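Local coordinates for protein nicotinate-nucleotide pyrophosphorylase (Ehrlichia chaffeensis, PDB 3L0G) that probably converts quinolinate and phosphoribosyl pyrophosphate into nicotinate mononucleotide, pyrophosphate and carbon dioxide, a step on the route to NAD+, at residues E222-N227 / D246-K251; S172-D175 / V181-K184; I72-F77 / Y86-K91. All blocks are in the same frame, centred on the assembly; numbering follows the deposited sequence.

Interaction 1. Residues E222-N227 / D246-K251; sequences ESLSNN and DIVNGK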
ATOM      1  N   GLU C 222      42.578   8.699  -2.827  1.00 12.28           N
ATOM      2  CA  GLU C 222      42.016   9.384  -3.990  1.00 12.27           C
ATOM      3  C   GLU C 222      40.689  10.072  -3.637  1.00 12.19           C
ATOM      4  O   GLU C 222      40.400  11.139  -4.143  1.00 12.98           O
ATOM      5  CB  GLU C 222      41.845   8.437  -5.193  1.00 12.69           C
ATOM      6  CG  GLU C 222      41.301   9.125  -6.443  1.00 12.02           C
ATOM      7  CD  GLU C 222      41.150   8.207  -7.646  1.00 13.08           C
ATOM      8  OE1 GLU C 222      41.380   6.971  -7.555  1.00 14.27           O
ATOM      9  OE2 GLU C 222      40.819   8.744  -8.724  1.00 12.87           O
ATOM     10  N   SER C 223      39.893   9.466  -2.760  1.00 11.69           N
ATOM     11  CA  SER C 223      38.653  10.074  -2.303  1.00 10.86           C
ATOM     12  C   SER C 223      38.927  11.346  -1.482  1.00 10.64           C
ATOM     13  O   SER C 223      38.245  12.364  -1.627  1.00 10.85           O
ATOM     14  CB  SER C 223      37.866   9.045  -1.482  1.00 11.12           C
ATOM     15  OG  SER C 223      37.497   7.938  -2.288  1.00  9.60           O
ATOM     16  N   LEU C 224      39.938  11.282  -0.632  1.00 10.77           N
ATOM     17  CA  LEU C 224      40.375  12.429   0.158  1.00 11.39           C
ATOM     18  C   LEU C 224      40.837  13.572  -0.734  1.00 11.38           C
ATOM     19  O   LEU C 224      40.538  14.723  -0.464  1.00 10.08           O
ATOM     20  CB  LEU C 224      41.538  12.046   1.078  1.00 11.94           C
ATOM     21  CG  LEU C 224      41.289  11.586   2.513  1.00 15.10           C
ATOM     22  CD1 LEU C 224      42.682  11.368   3.153  1.00 15.87           C
ATOM     23  CD2 LEU C 224      40.449  12.577   3.357  1.00 12.51           C
ATOM     24  N   SER C 225      41.570  13.242  -1.794  1.00 12.52           N
ATOM     25  CA  SER C 225      42.074  14.250  -2.741  1.00 13.08           C
ATOM     26  C   SER C 225      40.933  14.995  -3.387  1.00 13.18           C
ATOM     27  O   SER C 225      41.065  16.188  -3.715  1.00 12.64           O
ATOM     28  CB  SER C 225      42.928  13.596  -3.826  1.00 13.36           C
ATOM     29  OG  SER C 225      44.127  13.107  -3.237  1.00 14.61           O
ATOM     30  N   ASN C 226      39.816  14.276  -3.564  1.00 12.67           N
ATOM     31  CA  ASN C 226      38.600  14.847  -4.142  1.00 12.44           C
ATOM     32  C   ASN C 226      37.696  15.533  -3.106  1.00 12.07           C
ATOM     33  O   ASN C 226      36.608  15.961  -3.445  1.00 11.92           O
ATOM     34  CB  ASN C 226      37.805  13.781  -4.901  1.00 12.66           C
ATOM     35  CG  ASN C 226      38.412  13.452  -6.237  1.00 13.66           C
ATOM     36  OD1 ASN C 226      39.416  12.744  -6.317  1.00 19.44           O
ATOM     37  ND2 ASN C 226      37.837  13.976  -7.285  1.00 10.16           N
ATOM     38  N   ASN C 227      38.161  15.649  -1.859  1.00 11.62           N
ATOM     39  CA  ASN C 227      37.443  16.341  -0.800  1.00 11.12           C
ATOM     40  C   ASN C 227      36.025  15.804  -0.504  1.00 10.65           C
ATOM     41  O   ASN C 227      35.105  16.588  -0.313  1.00 10.25           O
ATOM     42  CB  ASN C 227      37.391  17.853  -1.104  1.00 11.42           C
ATOM     43  CG  ASN C 227      38.764  18.476  -1.215  1.00 12.22           C
ATOM     44  OD1 ASN C 227      39.627  18.250  -0.377  1.00 14.22           O
ATOM     45  ND2 ASN C 227      38.974  19.271  -2.261  1.00 10.99           N
ATOM     46  N   ASP C 246      44.454   7.582  10.247  1.00 13.45           N
ATOM     47  CA  ASP C 246      45.626   8.443  10.267  0.50 13.71           C
ATOM     48  C   ASP C 246      45.712   9.348   9.038  1.00 13.84           C
ATOM     49  O   ASP C 246      45.957  10.549   9.139  1.00 13.04           O
ATOM     50  CB  ASP C 246      46.879   7.591  10.335  0.50 13.89           C
ATOM     51  CG  ASP C 246      48.100   8.416  10.508  0.50 13.59           C
ATOM     52  OD1 ASP C 246      48.244   9.006  11.594  0.50 13.31           O
ATOM     53  OD2 ASP C 246      48.888   8.486   9.548  0.50 14.78           O
ATOM     54  N   ILE C 247      45.529   8.758   7.859  1.00 14.11           N
ATOM     55  CA  ILE C 247      45.626   9.493   6.591  0.50 13.93           C
ATOM     56  C   ILE C 247      44.509  10.515   6.493  1.00 13.94           C
ATOM     57  O   ILE C 247      44.703  11.610   6.041  1.00 13.68           O
ATOM     58  CB  ILE C 247      45.505   8.558   5.352  0.50 13.85           C
ATOM     59  CG1 ILE C 247      46.723   7.636   5.245  0.50 13.86           C
ATOM     60  CG2 ILE C 247      45.376   9.384   4.068  0.50 13.02           C
ATOM     61  CD1 ILE C 247      46.567   6.514   4.230  0.50 11.11           C
ATOM     62  N   VAL C 248      43.307  10.112   6.908  1.00 14.58           N
ATOM     63  CA  VAL C 248      42.142  11.011   6.805  1.00 14.42           C
ATOM     64  C   VAL C 248      42.320  12.215   7.751  1.00 15.04           C
ATOM     65  O   VAL C 248      41.964  13.344   7.407  1.00 14.21           O
ATOM     66  CB  VAL C 248      40.804  10.277   7.096  1.00 14.74           C
ATOM     67  CG1 VAL C 248      39.661  11.285   7.245  1.00 13.20           C
ATOM     68  CG2 VAL C 248      40.489   9.225   5.997  1.00 12.84           C
ATOM     69  N   ASN C 249      42.864  11.962   8.942  1.00 15.71           N
ATOM     70  CA  ASN C 249      43.168  13.029   9.900  1.00 16.45           C
ATOM     71  C   ASN C 249      41.944  13.937  10.171  1.00 16.53           C
ATOM     72  O   ASN C 249      42.045  15.152  10.209  1.00 17.25           O
ATOM     73  CB  ASN C 249      44.384  13.825   9.374  1.00 16.94           C
ATOM     74  CG  ASN C 249      45.099  14.676  10.462  1.00 19.16           C
ATOM     75  OD1 ASN C 249      45.814  15.624  10.118  1.00 21.25           O
ATOM     76  ND2 ASN C 249      44.910  14.345  11.743  1.00 19.00           N
ATOM     77  N   GLY C 250      40.779  13.336  10.353  1.00 16.32           N
ATOM     78  CA  GLY C 250      39.554  14.082  10.617  1.00 16.59           C
ATOM     79  C   GLY C 250      39.044  15.026   9.528  1.00 16.80           C
ATOM     80  O   GLY C 250      38.186  15.852   9.812  1.00 16.90           O
ATOM     81  N   LYS C 251      39.550  14.896   8.300  1.00 16.82           N
ATOM     82  CA  LYS C 251      39.124  15.732   7.157  1.00 16.98           C
ATOM     83  C   LYS C 251      37.904  15.165   6.431  1.00 16.42           C
ATOM     84  O   LYS C 251      37.277  15.855   5.638  1.00 17.11           O
ATOM     85  CB  LYS C 251      40.265  15.891   6.147  1.00 17.74           C
ATOM     86  CG  LYS C 251      41.541  16.510   6.732  1.00 19.91           C
ATOM     87  CD  LYS C 251      42.627  16.756   5.676  1.00 24.04           C
ATOM     88  CE  LYS C 251      43.166  15.456   5.013  1.00 25.87           C
ATOM     89  NZ  LYS C 251      43.222  15.632   3.511  1.00 26.54           N
TER
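Leu224 reaches across from the last turn of its helix to the end of the helix that carries Ile247 and Val248, and its two methyl groups make the apolar part of this contact. CD1 of Leu224 lies 3.7 Å from Val248 CA, while CD2 faces Val248 CG1 at 4.2 Å. The same CD1 also comes to 3.5 Å from Ile247 CG2, which would be a tight approach, but Ile247 was modelled in two conformations and this closeness is best read with caution. Leu224 meets the neighbouring helix with a chi1 of -93°, well off a staggered value.

The second kind of contact is a methyl against a lysine ammonium group: Lys251 bends at chi3 and chi4, and its NZ ends 4.1 Å from Leu224 CD2, the two side chains crossing at about a right angle. A type I' turn through Asn249 and Gly250, closed by Lys251 N to Val248 O at 3.0 Å, brings the chain back so that Lys251 points toward Leu224.

No hydrogen bond joins the two segments. A backbone bond from Asn227 N to Leu224 O, 2.9 Å long, lies where the first helix ends, and Glu222 OE2 is bonded to Thr195 of helix 194-204.

The contact thus joins the C-terminal ends of two successive helices in the alpha/beta barrel-like C-terminal domain. Further up the same interface Ile247 rests on Ile217 and Glu221, and Val248 on Val220. Leu224 also touches Ile231 of strand 230-234, which connects the two helices, while Arg202 of helix 194-204 binds Asn226 O.

Interaction 2. Residues S172-D175 / V181-K184; sequences SYRD and VLIK. With FMT (formic acid), chain J.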
ATOM      1  N   SER C 172      20.892   6.072  10.929  1.00  7.72           N
ATOM      2  CA  SER C 172      20.824   5.740   9.499  1.00  8.17           C
ATOM      3  C   SER C 172      21.296   6.884   8.614  1.00  7.75           C
ATOM      4  O   SER C 172      20.781   7.968   8.725  1.00  6.49           O
ATOM      5  CB  SER C 172      19.400   5.439   9.111  1.00  8.53           C
ATOM      6  OG  SER C 172      19.292   5.160   7.723  1.00 10.24           O
ATOM      7  N   TYR C 173      22.242   6.604   7.715  1.00  8.00           N
ATOM      8  CA  TYR C 173      22.677   7.578   6.695  1.00  7.35           C
ATOM      9  C   TYR C 173      21.570   7.978   5.741  1.00  7.29           C
ATOM     10  O   TYR C 173      21.389   9.155   5.426  1.00  6.48           O
ATOM     11  CB  TYR C 173      23.849   7.017   5.896  1.00  7.23           C
ATOM     12  CG  TYR C 173      24.334   7.950   4.803  1.00  7.46           C
ATOM     13  CD1 TYR C 173      24.804   9.215   5.106  1.00  8.14           C
ATOM     14  CD2 TYR C 173      24.347   7.561   3.485  1.00  6.67           C
ATOM     15  CE1 TYR C 173      25.257  10.073   4.087  1.00  9.05           C
ATOM     16  CE2 TYR C 173      24.776   8.406   2.480  1.00  7.03           C
ATOM     17  CZ  TYR C 173      25.216   9.658   2.771  1.00  8.00           C
ATOM     18  OH  TYR C 173      25.656  10.496   1.746  1.00 10.05           O
ATOM     19  N   ARG C 174      20.826   6.990   5.263  1.00  7.63           N
ATOM     20  CA  ARG C 174      19.794   7.231   4.290  1.00  7.84           C
ATOM     21  C   ARG C 174      18.780   6.095   4.335  1.00  7.76           C
ATOM     22  O   ARG C 174      19.106   5.013   4.755  1.00  8.26           O
ATOM     23  CB  ARG C 174      20.407   7.342   2.892  1.00  7.95           C
ATOM     24  CG  ARG C 174      20.897   6.017   2.277  1.00  7.57           C
ATOM     25  CD  ARG C 174      21.666   6.302   0.960  1.00  6.74           C
ATOM     26  NE  ARG C 174      22.288   5.093   0.435  1.00  7.49           N
ATOM     27  CZ  ARG C 174      22.650   4.897  -0.831  1.00  9.01           C
ATOM     28  NH1 ARG C 174      22.480   5.842  -1.744  1.00 10.50           N
ATOM     29  NH2 ARG C 174      23.146   3.722  -1.198  1.00  7.86           N
ATOM     30  N   ASP C 175      17.561   6.382   3.911  1.00  7.81           N
ATOM     31  CA  ASP C 175      16.481   5.422   3.900  1.00  8.42           C
ATOM     32  C   ASP C 175      16.564   4.524   2.684  1.00  8.38           C
ATOM     33  O   ASP C 175      16.263   3.348   2.766  1.00 10.35           O
ATOM     34  CB  ASP C 175      15.128   6.124   3.930  1.00  8.18           C
ATOM     35  CG  ASP C 175      14.799   6.729   5.294  1.00  9.37           C
ATOM     36  OD1 ASP C 175      15.435   6.423   6.300  1.00 11.04           O
ATOM     37  OD2 ASP C 175      13.864   7.527   5.345  1.00 16.01           O
ATOM     38  N   VAL C 181      23.542  10.327  -1.376  1.00 10.33           N
ATOM     39  CA  VAL C 181      24.548   9.844  -2.313  1.00  9.04           C
ATOM     40  C   VAL C 181      25.491   8.875  -1.605  1.00  9.80           C
ATOM     41  O   VAL C 181      25.995   9.144  -0.491  1.00  9.49           O
ATOM     42  CB  VAL C 181      25.344  11.003  -2.927  1.00  8.88           C
ATOM     43  CG1 VAL C 181      26.647  10.475  -3.600  1.00  7.17           C
ATOM     44  CG2 VAL C 181      24.441  11.779  -3.921  1.00  7.98           C
ATOM     45  N   LEU C 182      25.712   7.730  -2.236  1.00  9.60           N
ATOM     46  CA  LEU C 182      26.723   6.794  -1.741  1.00  9.93           C
ATOM     47  C   LEU C 182      27.276   6.105  -2.962  1.00  8.86           C
ATOM     48  O   LEU C 182      26.604   5.271  -3.546  1.00  8.54           O
ATOM     49  CB  LEU C 182      26.133   5.779  -0.735  1.00  9.75           C
ATOM     50  CG  LEU C 182      27.167   4.773  -0.191  1.00 12.32           C
ATOM     51  CD1 LEU C 182      28.317   5.498   0.511  1.00 10.97           C
ATOM     52  CD2 LEU C 182      26.519   3.761   0.767  1.00 15.22           C
ATOM     53  N   ILE C 183      28.488   6.516  -3.346  1.00  8.71           N
ATOM     54  CA  ILE C 183      29.174   6.013  -4.510  1.00  7.94           C
ATOM     55  C   ILE C 183      29.801   4.711  -4.090  1.00  9.04           C
ATOM     56  O   ILE C 183      30.527   4.657  -3.098  1.00  8.78           O
ATOM     57  CB  ILE C 183      30.274   7.004  -4.978  1.00  7.73           C
ATOM     58  CG1 ILE C 183      29.620   8.389  -5.286  1.00  6.00           C
ATOM     59  CG2 ILE C 183      31.056   6.430  -6.165  1.00  8.27           C
ATOM     60  CD1 ILE C 183      30.573   9.489  -5.627  1.00  3.51           C
ATOM     61  N   LYS C 184      29.513   3.667  -4.856  1.00  9.85           N
ATOM     62  CA  LYS C 184      29.809   2.299  -4.474  1.00  9.92           C
ATOM     63  C   LYS C 184      30.866   1.701  -5.347  1.00  9.03           C
ATOM     64  O   LYS C 184      31.172   2.249  -6.412  1.00  9.54           O
ATOM     65  CB  LYS C 184      28.509   1.485  -4.498  1.00 11.05           C
ATOM     66  CG  LYS C 184      27.625   1.864  -3.319  1.00 13.21           C
ATOM     67  CD  LYS C 184      26.405   0.979  -3.154  1.00 16.71           C
ATOM     68  CE  LYS C 184      25.584   1.372  -1.937  1.00 17.20           C
ATOM     69  NZ  LYS C 184      25.981   0.699  -0.645  1.00 20.18           N
TER
HETATM   70  C   FMT J 301      23.378   2.021   1.986  1.00 12.40           C
HETATM   71  O1  FMT J 301      22.851   3.094   2.311  1.00 12.07           O
HETATM   72  O2  FMT J 301      23.535   1.676   0.808  1.00 12.46           O
HETATM   73  O   HOH W   1      23.922   4.338  -3.720  1.00  2.00           O
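Tyr173 and Arg174 both point toward the short, weakly bonded strand around 181-183, but meet it in different ways. The phenol of Tyr173 arrives edge-on: its OH donates a short 2.6 Å hydrogen bond to Val181 O, which lies near the plane of the ring. Arg174 presents a face instead. Leu182 CB sits over the centre of its guanidinium, 3.5 Å above the plane, with the two side chains at about a right angle.

The edge of the guanidinium meets a bound formic acid, presumably formate and probably from the crystallisation liquor. CG of Arg174 stands between the backbone N and the carbonyl carbon (chi1 73°), and the extended chain beyond it delivers NE and NH2 side by side to this small molecule. NE donates to formate O1 at 2.8 Å and NH2 to formate O2 at 2.9 Å, a two-pronged grip that is almost straight (175° and 176°). Lys184 approaches from the opposite direction, bends at its last torsion, and adds a bond from NZ to formate O2 at 3.0 Å. NH2 of Arg174 also donates to a water at 2.7 Å, which in turn donates to Leu182 O at 2.8 Å.

Arg151 also bonds the formate, an arrangement consistent with the pocket that receives quinolinate carboxylates in this family. Strand 181-183 is at one end of the parallel sheet, bonded through Ile183 to strand 210-214, on which Tyr173 and Leu182 pack at Ala211. Helix 194-204 lies against Val181 and Ile183, and Thr45 of the second subunit binds Leu182 N.

Interaction 3. Residues I72-F77 / Y86-K91; sequences ILEEVF and YEIHKK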
ATOM      1  N   ILE C  72       2.662  -1.134  15.970  1.00  9.26           N
ATOM      2  CA  ILE C  72       2.015  -2.036  15.040  1.00  9.70           C
ATOM      3  C   ILE C  72       0.922  -2.824  15.745  1.00 10.13           C
ATOM      4  O   ILE C  72      -0.181  -2.973  15.232  1.00  9.23           O
ATOM      5  CB  ILE C  72       3.019  -3.001  14.408  1.00  9.97           C
ATOM      6  CG1 ILE C  72       3.850  -2.226  13.399  1.00  9.45           C
ATOM      7  CG2 ILE C  72       2.284  -4.153  13.739  1.00  7.61           C
ATOM      8  CD1 ILE C  72       5.244  -2.779  13.171  1.00 10.62           C
ATOM      9  N   LEU C  73       1.253  -3.313  16.931  1.00 10.34           N
ATOM     10  CA  LEU C  73       0.311  -3.989  17.780  1.00 11.42           C
ATOM     11  C   LEU C  73      -0.881  -3.066  18.082  1.00 11.63           C
ATOM     12  O   LEU C  73      -2.034  -3.490  18.000  1.00 11.70           O
ATOM     13  CB  LEU C  73       1.028  -4.400  19.070  1.00 11.26           C
ATOM     14  CG  LEU C  73       0.161  -5.063  20.131  1.00 13.57           C
ATOM     15  CD1 LEU C  73       1.003  -6.005  21.041  1.00 13.63           C
ATOM     16  CD2 LEU C  73      -0.608  -4.007  20.945  1.00 13.59           C
ATOM     17  N   GLU C  74      -0.600  -1.799  18.397  1.00 12.25           N
ATOM     18  CA  GLU C  74      -1.662  -0.831  18.617  1.00 13.00           C
ATOM     19  C   GLU C  74      -2.560  -0.683  17.393  1.00 13.33           C
ATOM     20  O   GLU C  74      -3.785  -0.666  17.520  1.00 12.83           O
ATOM     21  CB  GLU C  74      -1.126   0.545  19.035  1.00 13.90           C
ATOM     22  CG  GLU C  74      -0.273   0.563  20.325  1.00 17.01           C
ATOM     23  CD  GLU C  74       0.282   1.963  20.661  1.00 20.45           C
ATOM     24  OE1 GLU C  74      -0.512   2.770  21.175  1.00 24.29           O
ATOM     25  OE2 GLU C  74       1.480   2.260  20.419  1.00 23.81           O
ATOM     26  N   GLU C  75      -1.964  -0.584  16.203  1.00 13.63           N
ATOM     27  CA  GLU C  75      -2.771  -0.318  15.009  1.00 13.06           C
ATOM     28  C   GLU C  75      -3.678  -1.511  14.693  1.00 12.79           C
ATOM     29  O   GLU C  75      -4.857  -1.338  14.382  1.00 12.70           O
ATOM     30  CB  GLU C  75      -1.894   0.027  13.802  1.00 13.16           C
ATOM     31  CG  GLU C  75      -2.725   0.642  12.698  1.00 14.26           C
ATOM     32  CD  GLU C  75      -1.911   1.214  11.573  1.00 14.70           C
ATOM     33  OE1 GLU C  75      -0.906   1.898  11.846  1.00 17.17           O
ATOM     34  OE2 GLU C  75      -2.312   1.003  10.412  1.00 14.10           O
ATOM     35  N   VAL C  76      -3.127  -2.714  14.775  1.00 12.36           N
ATOM     36  CA  VAL C  76      -3.922  -3.927  14.580  1.00 12.93           C
ATOM     37  C   VAL C  76      -5.065  -4.062  15.611  1.00 13.89           C
ATOM     38  O   VAL C  76      -6.222  -4.340  15.235  1.00 14.41           O
ATOM     39  CB  VAL C  76      -3.042  -5.216  14.589  1.00 12.73           C
ATOM     40  CG1 VAL C  76      -3.903  -6.453  14.342  1.00 12.90           C
ATOM     41  CG2 VAL C  76      -1.938  -5.127  13.558  1.00 11.27           C
ATOM     42  N   PHE C  77      -4.767  -3.863  16.895  1.00 14.27           N
ATOM     43  CA  PHE C  77      -5.820  -3.952  17.911  1.00 14.67           C
ATOM     44  C   PHE C  77      -6.890  -2.908  17.655  1.00 15.34           C
ATOM     45  O   PHE C  77      -8.081  -3.202  17.843  1.00 14.59           O
ATOM     46  CB  PHE C  77      -5.312  -3.842  19.364  1.00 14.33           C
ATOM     47  CG  PHE C  77      -4.624  -5.107  19.909  1.00 13.94           C
ATOM     48  CD1 PHE C  77      -4.728  -6.343  19.282  1.00 14.73           C
ATOM     49  CD2 PHE C  77      -3.894  -5.033  21.064  1.00 14.04           C
ATOM     50  CE1 PHE C  77      -4.089  -7.468  19.796  1.00 14.99           C
ATOM     51  CE2 PHE C  77      -3.246  -6.170  21.600  1.00 15.91           C
ATOM     52  CZ  PHE C  77      -3.350  -7.381  20.959  1.00 16.68           C
ATOM     53  N   TYR C  86      -7.534  -3.034  25.521  1.00 13.51           N
ATOM     54  CA  TYR C  86      -6.162  -3.363  25.867  1.00 12.56           C
ATOM     55  C   TYR C  86      -5.483  -2.173  26.544  1.00 12.08           C
ATOM     56  O   TYR C  86      -5.923  -1.035  26.398  1.00  9.87           O
ATOM     57  CB  TYR C  86      -5.374  -3.803  24.619  1.00 12.48           C
ATOM     58  CG  TYR C  86      -5.065  -2.665  23.643  1.00 11.93           C
ATOM     59  CD1 TYR C  86      -3.841  -2.001  23.671  1.00 11.25           C
ATOM     60  CD2 TYR C  86      -5.995  -2.271  22.694  1.00 12.01           C
ATOM     61  CE1 TYR C  86      -3.572  -0.956  22.786  1.00 12.87           C
ATOM     62  CE2 TYR C  86      -5.739  -1.248  21.799  1.00 11.02           C
ATOM     63  CZ  TYR C  86      -4.540  -0.581  21.839  1.00 12.82           C
ATOM     64  OH  TYR C  86      -4.297   0.464  20.941  1.00 13.28           O
ATOM     65  N   GLU C  87      -4.398  -2.470  27.265  1.00 11.97           N
ATOM     66  CA  GLU C  87      -3.543  -1.455  27.840  1.00 12.73           C
ATOM     67  C   GLU C  87      -2.087  -1.792  27.545  1.00 12.22           C
ATOM     68  O   GLU C  87      -1.643  -2.920  27.794  1.00 11.35           O
ATOM     69  CB  GLU C  87      -3.752  -1.366  29.352  1.00 13.48           C
ATOM     70  CG  GLU C  87      -3.262  -0.039  29.946  1.00 18.01           C
ATOM     71  CD  GLU C  87      -4.179   1.148  29.580  1.00 20.96           C
ATOM     72  OE1 GLU C  87      -5.397   0.936  29.362  1.00 24.48           O
ATOM     73  OE2 GLU C  87      -3.679   2.283  29.514  1.00 23.16           O
ATOM     74  N   ILE C  88      -1.351  -0.797  27.051  1.00 12.16           N
ATOM     75  CA  ILE C  88       0.087  -0.904  26.816  1.00 13.05           C
ATOM     76  C   ILE C  88       0.822  -0.708  28.121  1.00 13.16           C
ATOM     77  O   ILE C  88       0.564   0.257  28.832  1.00 13.33           O
ATOM     78  CB  ILE C  88       0.583   0.181  25.863  1.00 13.29           C
ATOM     79  CG1 ILE C  88      -0.176   0.139  24.546  1.00 14.92           C
ATOM     80  CG2 ILE C  88       2.025  -0.012  25.568  1.00 14.02           C
ATOM     81  CD1 ILE C  88      -0.059  -1.154  23.868  1.00 14.52           C
ATOM     82  N   HIS C  89       1.770  -1.590  28.422  1.00 12.28           N
ATOM     83  CA  HIS C  89       2.574  -1.448  29.635  1.00 11.76           C
ATOM     84  C   HIS C  89       4.042  -1.160  29.363  1.00 12.18           C
ATOM     85  O   HIS C  89       4.765  -0.733  30.256  1.00 11.59           O
ATOM     86  CB  HIS C  89       2.446  -2.707  30.482  1.00 11.96           C
ATOM     87  CG  HIS C  89       1.041  -3.043  30.826  1.00 10.23           C
ATOM     88  ND1 HIS C  89       0.223  -2.170  31.512  1.00  9.50           N
ATOM     89  CD2 HIS C  89       0.301  -4.148  30.585  1.00 10.98           C
ATOM     90  CE1 HIS C  89      -0.968  -2.718  31.658  1.00  9.40           C
ATOM     91  NE2 HIS C  89      -0.951  -3.916  31.103  1.00  8.79           N
ATOM     92  N   LYS C  90       4.493  -1.405  28.136  1.00 11.84           N
ATOM     93  CA  LYS C  90       5.830  -1.039  27.750  1.00 12.33           C
ATOM     94  C   LYS C  90       5.773  -0.333  26.381  1.00 12.43           C
ATOM     95  O   LYS C  90       4.933  -0.656  25.546  1.00 13.50           O
ATOM     96  CB  LYS C  90       6.724  -2.296  27.729  1.00 13.06           C
ATOM     97  CG  LYS C  90       6.950  -2.938  29.114  1.00 13.57           C
ATOM     98  CD  LYS C  90       7.852  -2.120  30.017  1.00 15.94           C
ATOM     99  CE  LYS C  90       7.962  -2.713  31.437  1.00 17.62           C
ATOM    100  NZ  LYS C  90       6.746  -2.352  32.286  1.00 19.99           N
ATOM    101  N   LYS C  91       6.629   0.654  26.176  1.00 11.64           N
ATOM    102  CA  LYS C  91       6.721   1.375  24.906  1.00 11.74           C
ATOM    103  C   LYS C  91       7.998   0.977  24.177  1.00 11.69           C
ATOM    104  O   LYS C  91       8.950   0.444  24.775  1.00 10.49           O
ATOM    105  CB  LYS C  91       6.736   2.909  25.141  1.00 11.68           C
TER
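The hydroxyl of Tyr86, hydrogen-bonded to Asn78 ND2, lies against Glu74 of the facing helix. From this anchored position OH of Tyr86 is 3.6 Å from Glu74 O and 3.7 Å from Glu74 CB, touching the helix at backbone and side chain alike. With chi1 at 71°, CG of the tyrosine is flanked by both backbone branches, and the ring swings over to the helix.

One face of the Tyr86 ring is taken by Phe77. CD2 of Phe77 stands 3.7 Å above the plane of the tyrosine, offset toward its rim, and CB of Phe77 reaches Tyr86 CE2 at 3.6 Å. The two rings are inclined at 59° with centroids 5.2 Å apart, an oblique pairing. At the edge of the same tyrosine ring lies Ile88 CG1, so the tyrosine is bordered by its own strand as well as by the helix.

These residues join helix 70-79 to strand 84-88, the edge strand, within this chain, of the antiparallel sheet of the N-terminal domain, a sheet that strand 290-294 from the chain's end also joins. The chain turns back after the helix, and the short segments run nearly antiparallel, at 165°, with their axes 10.5 Å apart at closest approach: a helix laid over one face of the sheet.

Farther along the strand, Ile88 rests CD1 over two adjacent helix residues. It meets the extended chain of Glu74 at CG, 3.9 Å away, and Leu73 CD2 at 4.1 Å. Leu73 and Phe77 both continue onto Val103 of the adjacent strand 101-108 and onto Ile119 of helix 116-139, while the Phe77 ring also meets that of Phe57.

Overall arrangement
Along the chain the three contacts come one after another, without nesting or crossing. Interaction 3 is first, closing a loop of eight residues and fastening a helix to an edge strand of the antiparallel sheet in the N-terminal domain. Interaction 2 follows, across five residues, and ties the loop after helix 158-167 to strand 181-183 at the edge of the parallel sheet. Interaction 1 closes the longest loop, 18 residues holding strand 230-234 and most of helix 238-248, and pairs the C-terminal ends of helices 217-225 and 238-248. Interactions 1 and 2 share the C-terminal domain, centres about 19 Å apart, whereas interaction 3 lies across the chain's centre, about 33 Å from interaction 2, centre to centre.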